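Local coordinates for protein probable thiosulfate sulfurtransferase (Thermus thermophilus, PDB 2EG4) that probably acts as a two-domain rhodanese, transferring sulfur from thiosulfate to an acceptor such as cyanide, and binds a zinc ion, at residues A[33-38]-A[190-195]; A[219-222]-A[227-230]. All coordinates share one frame; numbering follows the deposited sequence.

Contact 1 and contact 2 show how one zinc ion can draw ligands from segments that pack in unlike ways. Contact 1 is a surface contact that reaches from one rhodanese-like domain to the other; contact 2 is local, partly buried and set at the C-terminal end of the chain. Each supplies one histidine to the same zinc ion. The helix of contact 2 also borders the 33-38 segment directly: Lys35 CD packs 3.6 Å from His219 CG, and Leu38 N approaches Glu220 OE2 at 2.8 Å, a probable hydrogen bond. Contact 1 joins its segments through aliphatic carbons and a water, with sulfate-binding amides on the far side of 190-195, whereas contact 2 joins an indole hydrogen bond to methyl packing.

Contact 1: residues A[33-38]-A[190-195]; sequences APKLRL and YCHSGA. With ZN (zinc ion), chain C; SO4 (sulfate ion), chain D.
Lys35 and Ser193 mark the nearest approach of two irregular backbones, with CA atoms 6.1 Å apart and no direct hydrogen bond between the segments. Methylenes make the join: Lys35 CG rests 4.0 Å from Ser193 CB. With CG anti to its carbonyl carbon (chi1 -85°) and the chain bent at chi3 and chi4, Lys35 passes CD obliquely by the imidazole of His192, 4.4 Å from CE1. A water accepts from Leu36 N and gives a weak bond to Ser193 O, linking the backbones beside this apolar touch.

On its far side the 190-195 segment holds most of the rhodanese active-site loop, Cys191 to Arg196, whose cysteine carries the transferred sulfur in active rhodaneses. A sulfate, probably from the crystallisation liquor, sits in its ring of amides. His192 N donates to O2 at 2.7 Å, while Ser193 N (2.8 Å) and Ala195 N both donate to O3; Arg196 adds a side-chain bond. The His192 ring meanwhile points NE2 at the zinc ion, 2.1 Å away, which Cys151, Cys152 and His219 also bind.

Arg77 of helix 73-84 bridges the segments, hydrogen-bonding the carbonyls of Pro34 and Ser193. That helix also packs on Leu36 and Ala195, where the loop between strand 27-28 and helix 41-57 meets the one joining strand 186-190 to helix 195-206.

Contact 2: residues A[219-222]-A[227-230]; sequences HEWL and PTEP. With ZN (zinc ion), chain C.
The indole of Trp221 meets the C-terminal tail with its edge: the Pro227 carbonyl and the Thr228 methyl CG2 both lie near the ring plane beside the pyrrole end, and the tail comes to the edge of the ring and not over a face. Ile158, Leu226 and Ala129 of helix 125-129 also pack against this side chain. The motif is a short helix, 217-223, followed by a tail that folds back on it, in a rhodanese-like domain whose four-stranded parallel sheet has strand 210-213 at one edge.

The polar part of the contact is one bond. Trp221 NE1 donates to Pro227 O at 2.7 Å, with an N-H...O angle of 161°. The oxygen stays almost exactly in the indole plane, yet the donor stands 44° above the plane of the Pro227 carbonyl. Trp221 can reach across because CG is anti to the backbone N (chi1 -171°), which swings the ring out from the helix toward the tail. The bond satisfies the indole N-H of a buried residue and limits rotation of the ring.

Methyl packing reinforces it. Thr228 CG2 touches both the tryptophan edge, 3.4 Å from Trp221 CD1, and Leu222, whose side chain crosses that of Thr228 at about a right angle. Thr228 OG1 has a weak hydrogen bond to Arg154.

Two residues before Trp221 on the same helix, His219 offers ND1 to the zinc ion, its ring nearly perpendicular to that of His192. On the tail side of the helix, the packing closes with Leu222 CD2 lying 3.7 Å from Thr228 CG2.

Contact 1: residues A[33-38]-A[190-195]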
loop_
_atom_site.group_PDB
_atom_site.type_symbol
_atom_site.label_atom_id
_atom_site.label_comp_id
_atom_site.label_asym_id
_atom_site.label_seq_id
_atom_site.Cartn_x
_atom_site.Cartn_y
_atom_site.Cartn_z
ATOM N N ALA A 33 -7.840 1.505 6.844
ATOM C CA ALA A 33 -8.004 2.220 8.111
ATOM C C ALA A 33 -6.859 2.518 9.077
ATOM O O ALA A 33 -6.701 3.655 9.525
ATOM C CB ALA A 33 -9.139 1.573 8.885
ATOM N N PRO A 34 -6.073 1.502 9.444
ATOM C CA PRO A 34 -4.969 1.707 10.380
ATOM C C PRO A 34 -3.913 2.723 9.971
ATOM O O PRO A 34 -3.257 2.543 8.955
ATOM C CB PRO A 34 -4.351 0.306 10.511
ATOM C CG PRO A 34 -5.451 -0.614 10.110
ATOM C CD PRO A 34 -6.108 0.107 8.971
ATOM N N LYS A 35 -3.775 3.785 10.757
ATOM C CA LYS A 35 -2.733 4.788 10.535
ATOM C C LYS A 35 -1.597 4.333 11.458
ATOM O O LYS A 35 -1.799 4.100 12.652
ATOM C CB LYS A 35 -3.222 6.190 10.915
ATOM C CG LYS A 35 -3.983 6.884 9.774
ATOM C CD LYS A 35 -4.324 8.325 10.115
ATOM C CE LYS A 35 -5.497 8.407 11.059
ATOM N NZ LYS A 35 -6.758 8.073 10.336
ATOM N N LEU A 36 -0.401 4.200 10.902
ATOM C CA LEU A 36 0.744 3.715 11.658
ATOM C C LEU A 36 1.763 4.740 12.111
ATOM O O LEU A 36 1.958 5.772 11.460
ATOM C CB LEU A 36 1.481 2.660 10.836
ATOM C CG LEU A 36 0.866 1.261 10.750
ATOM C CD1 LEU A 36 -0.560 1.321 10.264
ATOM C CD2 LEU A 36 1.693 0.434 9.818
ATOM N N ARG A 37 2.410 4.442 13.239
ATOM C CA ARG A 37 3.486 5.270 13.772
ATOM C C ARG A 37 4.641 4.275 13.891
ATOM O O ARG A 37 4.556 3.294 14.641
ATOM C CB ARG A 37 3.139 5.856 15.148
ATOM C CG ARG A 37 4.245 6.763 15.666
ATOM C CD ARG A 37 3.980 7.343 17.047
ATOM N NE ARG A 37 5.044 8.256 17.481
ATOM C CZ ARG A 37 6.205 7.870 18.010
ATOM N NH1 ARG A 37 6.454 6.579 18.176
ATOM N NH2 ARG A 37 7.118 8.773 18.377
ATOM N N LEU A 38 5.705 4.511 13.128
ATOM C CA LEU A 38 6.839 3.602 13.107
ATOM C C LEU A 38 8.139 4.342 13.307
ATOM O O LEU A 38 8.820 4.710 12.342
ATOM C CB LEU A 38 6.851 2.830 11.784
ATOM C CG LEU A 38 5.595 2.006 11.469
ATOM C CD1 LEU A 38 5.646 1.539 10.008
ATOM C CD2 LEU A 38 5.507 0.800 12.389
ATOM N N TYR A 190 5.222 8.945 -0.890
ATOM C CA TYR A 190 4.403 9.137 0.304
ATOM C C TYR A 190 3.151 9.942 -0.010
ATOM O O TYR A 190 3.004 10.505 -1.102
ATOM C CB TYR A 190 5.216 9.855 1.400
ATOM C CG TYR A 190 5.328 11.354 1.210
ATOM C CD1 TYR A 190 4.369 12.210 1.736
ATOM C CD2 TYR A 190 6.408 11.911 0.528
ATOM C CE1 TYR A 190 4.472 13.589 1.609
ATOM C CE2 TYR A 190 6.528 13.308 0.388
ATOM C CZ TYR A 190 5.559 14.135 0.933
ATOM O OH TYR A 190 5.639 15.506 0.840
ATOM N N CYS A 191 2.223 9.957 0.942
ATOM C CA CYS A 191 0.993 10.736 0.813
ATOM C C CYS A 191 0.446 11.003 2.210
ATOM O O CYS A 191 1.216 11.426 3.061
ATOM C CB CYS A 191 -0.022 10.022 -0.078
ATOM S SG CYS A 191 -0.379 8.325 0.372
ATOM N N HIS A 192 -0.849 10.759 2.473
ATOM C CA HIS A 192 -1.386 11.013 3.811
ATOM C C HIS A 192 -1.146 9.841 4.754
ATOM O O HIS A 192 -0.610 10.014 5.843
ATOM C CB HIS A 192 -2.883 11.314 3.766
ATOM C CG HIS A 192 -3.479 11.550 5.120
ATOM N ND1 HIS A 192 -4.527 10.799 5.610
ATOM C CD2 HIS A 192 -3.141 12.414 6.107
ATOM C CE1 HIS A 192 -4.807 11.188 6.840
ATOM N NE2 HIS A 192 -3.981 12.165 7.166
ATOM N N SER A 193 -1.538 8.635 4.344
ATOM C CA SER A 193 -1.306 7.501 5.210
ATOM C C SER A 193 -0.817 6.303 4.422
ATOM O O SER A 193 -1.062 5.158 4.797
ATOM C CB SER A 193 -2.555 7.138 6.030
ATOM O OG SER A 193 -3.651 6.748 5.201
ATOM N N GLY A 194 -0.137 6.590 3.313
ATOM C CA GLY A 194 0.474 5.547 2.491
ATOM C C GLY A 194 -0.374 4.748 1.520
ATOM O O GLY A 194 0.096 3.753 0.995
ATOM N N ALA A 195 -1.611 5.178 1.276
ATOM C CA ALA A 195 -2.519 4.455 0.377
ATOM C C ALA A 195 -2.234 4.740 -1.102
ATOM O O ALA A 195 -1.930 3.826 -1.872
ATOM C CB ALA A 195 -4.003 4.801 0.736
HETATM ZN ZN ZN C . -4.049 13.072 9.055
HETATM S S SO4 D . -3.765 8.652 1.175
HETATM O O1 SO4 D . -5.137 8.983 1.683
HETATM O O2 SO4 D . -2.997 9.926 0.986
HETATM O O3 SO4 D . -3.059 7.773 2.166
HETATM O O4 SO4 D . -3.875 7.936 -0.139
HETATM O O HOH W 1 -0.181 5.215 8.123
#

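Contact 2: residues A[219-222]-A[227-230]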
loop_
_atom_site.group_PDB
_atom_site.type_symbol
_atom_site.label_atom_id
_atom_site.label_comp_id
_atom_site.label_asym_id
_atom_site.label_seq_id
_atom_site.Cartn_x
_atom_site.Cartn_y
_atom_site.Cartn_z
ATOM N N HIS A 219 0.594 12.091 7.737
ATOM C CA HIS A 219 -0.065 12.073 9.039
ATOM C C HIS A 219 0.987 11.873 10.133
ATOM O O HIS A 219 1.055 12.651 11.091
ATOM C CB HIS A 219 -1.125 10.960 9.110
ATOM C CG HIS A 219 -1.956 11.008 10.354
ATOM N ND1 HIS A 219 -3.106 11.762 10.453
ATOM C CD2 HIS A 219 -1.780 10.431 11.568
ATOM C CE1 HIS A 219 -3.604 11.647 11.672
ATOM N NE2 HIS A 219 -2.818 10.848 12.368
ATOM N N GLU A 220 1.833 10.854 9.992
ATOM C CA GLU A 220 2.846 10.624 11.009
ATOM C C GLU A 220 3.823 11.784 11.078
ATOM O O GLU A 220 4.168 12.246 12.157
ATOM C CB GLU A 220 3.630 9.355 10.728
ATOM C CG GLU A 220 4.724 9.150 11.752
ATOM C CD GLU A 220 5.634 8.016 11.405
ATOM O OE1 GLU A 220 6.041 7.915 10.222
ATOM O OE2 GLU A 220 5.967 7.230 12.321
ATOM N N TRP A 221 4.249 12.265 9.914
ATOM C CA TRP A 221 5.221 13.353 9.847
ATOM C C TRP A 221 4.767 14.552 10.669
ATOM O O TRP A 221 5.552 15.139 11.414
ATOM C CB TRP A 221 5.461 13.750 8.377
ATOM C CG TRP A 221 6.608 14.735 8.167
ATOM C CD1 TRP A 221 6.543 16.103 8.191
ATOM C CD2 TRP A 221 7.981 14.405 7.897
ATOM N NE1 TRP A 221 7.798 16.647 7.950
ATOM C CE2 TRP A 221 8.695 15.627 7.769
ATOM C CE3 TRP A 221 8.676 13.201 7.750
ATOM C CZ2 TRP A 221 10.075 15.669 7.500
ATOM C CZ3 TRP A 221 10.044 13.237 7.479
ATOM C CH2 TRP A 221 10.729 14.467 7.355
ATOM N N LEU A 222 3.494 14.904 10.554
ATOM C CA LEU A 222 2.965 16.035 11.313
ATOM C C LEU A 222 2.787 15.702 12.798
ATOM O O LEU A 222 3.061 16.535 13.653
ATOM C CB LEU A 222 1.631 16.497 10.721
ATOM C CG LEU A 222 1.742 17.188 9.350
ATOM C CD1 LEU A 222 0.353 17.482 8.794
ATOM C CD2 LEU A 222 2.554 18.491 9.496
ATOM N N PRO A 227 9.733 19.189 10.443
ATOM C CA PRO A 227 9.656 20.361 9.557
ATOM C C PRO A 227 8.810 20.162 8.305
ATOM O O PRO A 227 8.863 19.109 7.666
ATOM C CB PRO A 227 11.122 20.634 9.209
ATOM C CG PRO A 227 11.904 19.967 10.311
ATOM C CD PRO A 227 11.117 18.710 10.556
ATOM N N THR A 228 8.022 21.169 7.949
ATOM C CA THR A 228 7.204 21.071 6.746
ATOM C C THR A 228 7.153 22.382 5.978
ATOM O O THR A 228 7.434 23.445 6.528
ATOM C CB THR A 228 5.749 20.633 7.057
ATOM O OG1 THR A 228 5.065 21.669 7.778
ATOM C CG2 THR A 228 5.753 19.355 7.900
ATOM N N GLU A 229 6.837 22.283 4.694
ATOM C CA GLU A 229 6.710 23.458 3.838
ATOM C C GLU A 229 5.264 23.505 3.351
ATOM O O GLU A 229 4.601 22.471 3.247
ATOM C CB GLU A 229 7.663 23.374 2.632
ATOM C CG GLU A 229 9.145 23.566 2.957
ATOM C CD GLU A 229 9.411 24.783 3.835
ATOM O OE1 GLU A 229 8.695 25.797 3.708
ATOM O OE2 GLU A 229 10.345 24.727 4.657
ATOM N N PRO A 230 4.740 24.711 3.096
ATOM C CA PRO A 230 5.424 26.002 3.248
ATOM C C PRO A 230 5.494 26.451 4.708
ATOM O O PRO A 230 6.338 27.317 5.027
ATOM C CB PRO A 230 4.578 26.941 2.393
ATOM C CG PRO A 230 3.197 26.363 2.538
ATOM C CD PRO A 230 3.448 24.876 2.401
ATOM O OXT PRO A 230 4.690 25.941 5.517
HETATM ZN ZN ZN C . -4.049 13.072 9.055
#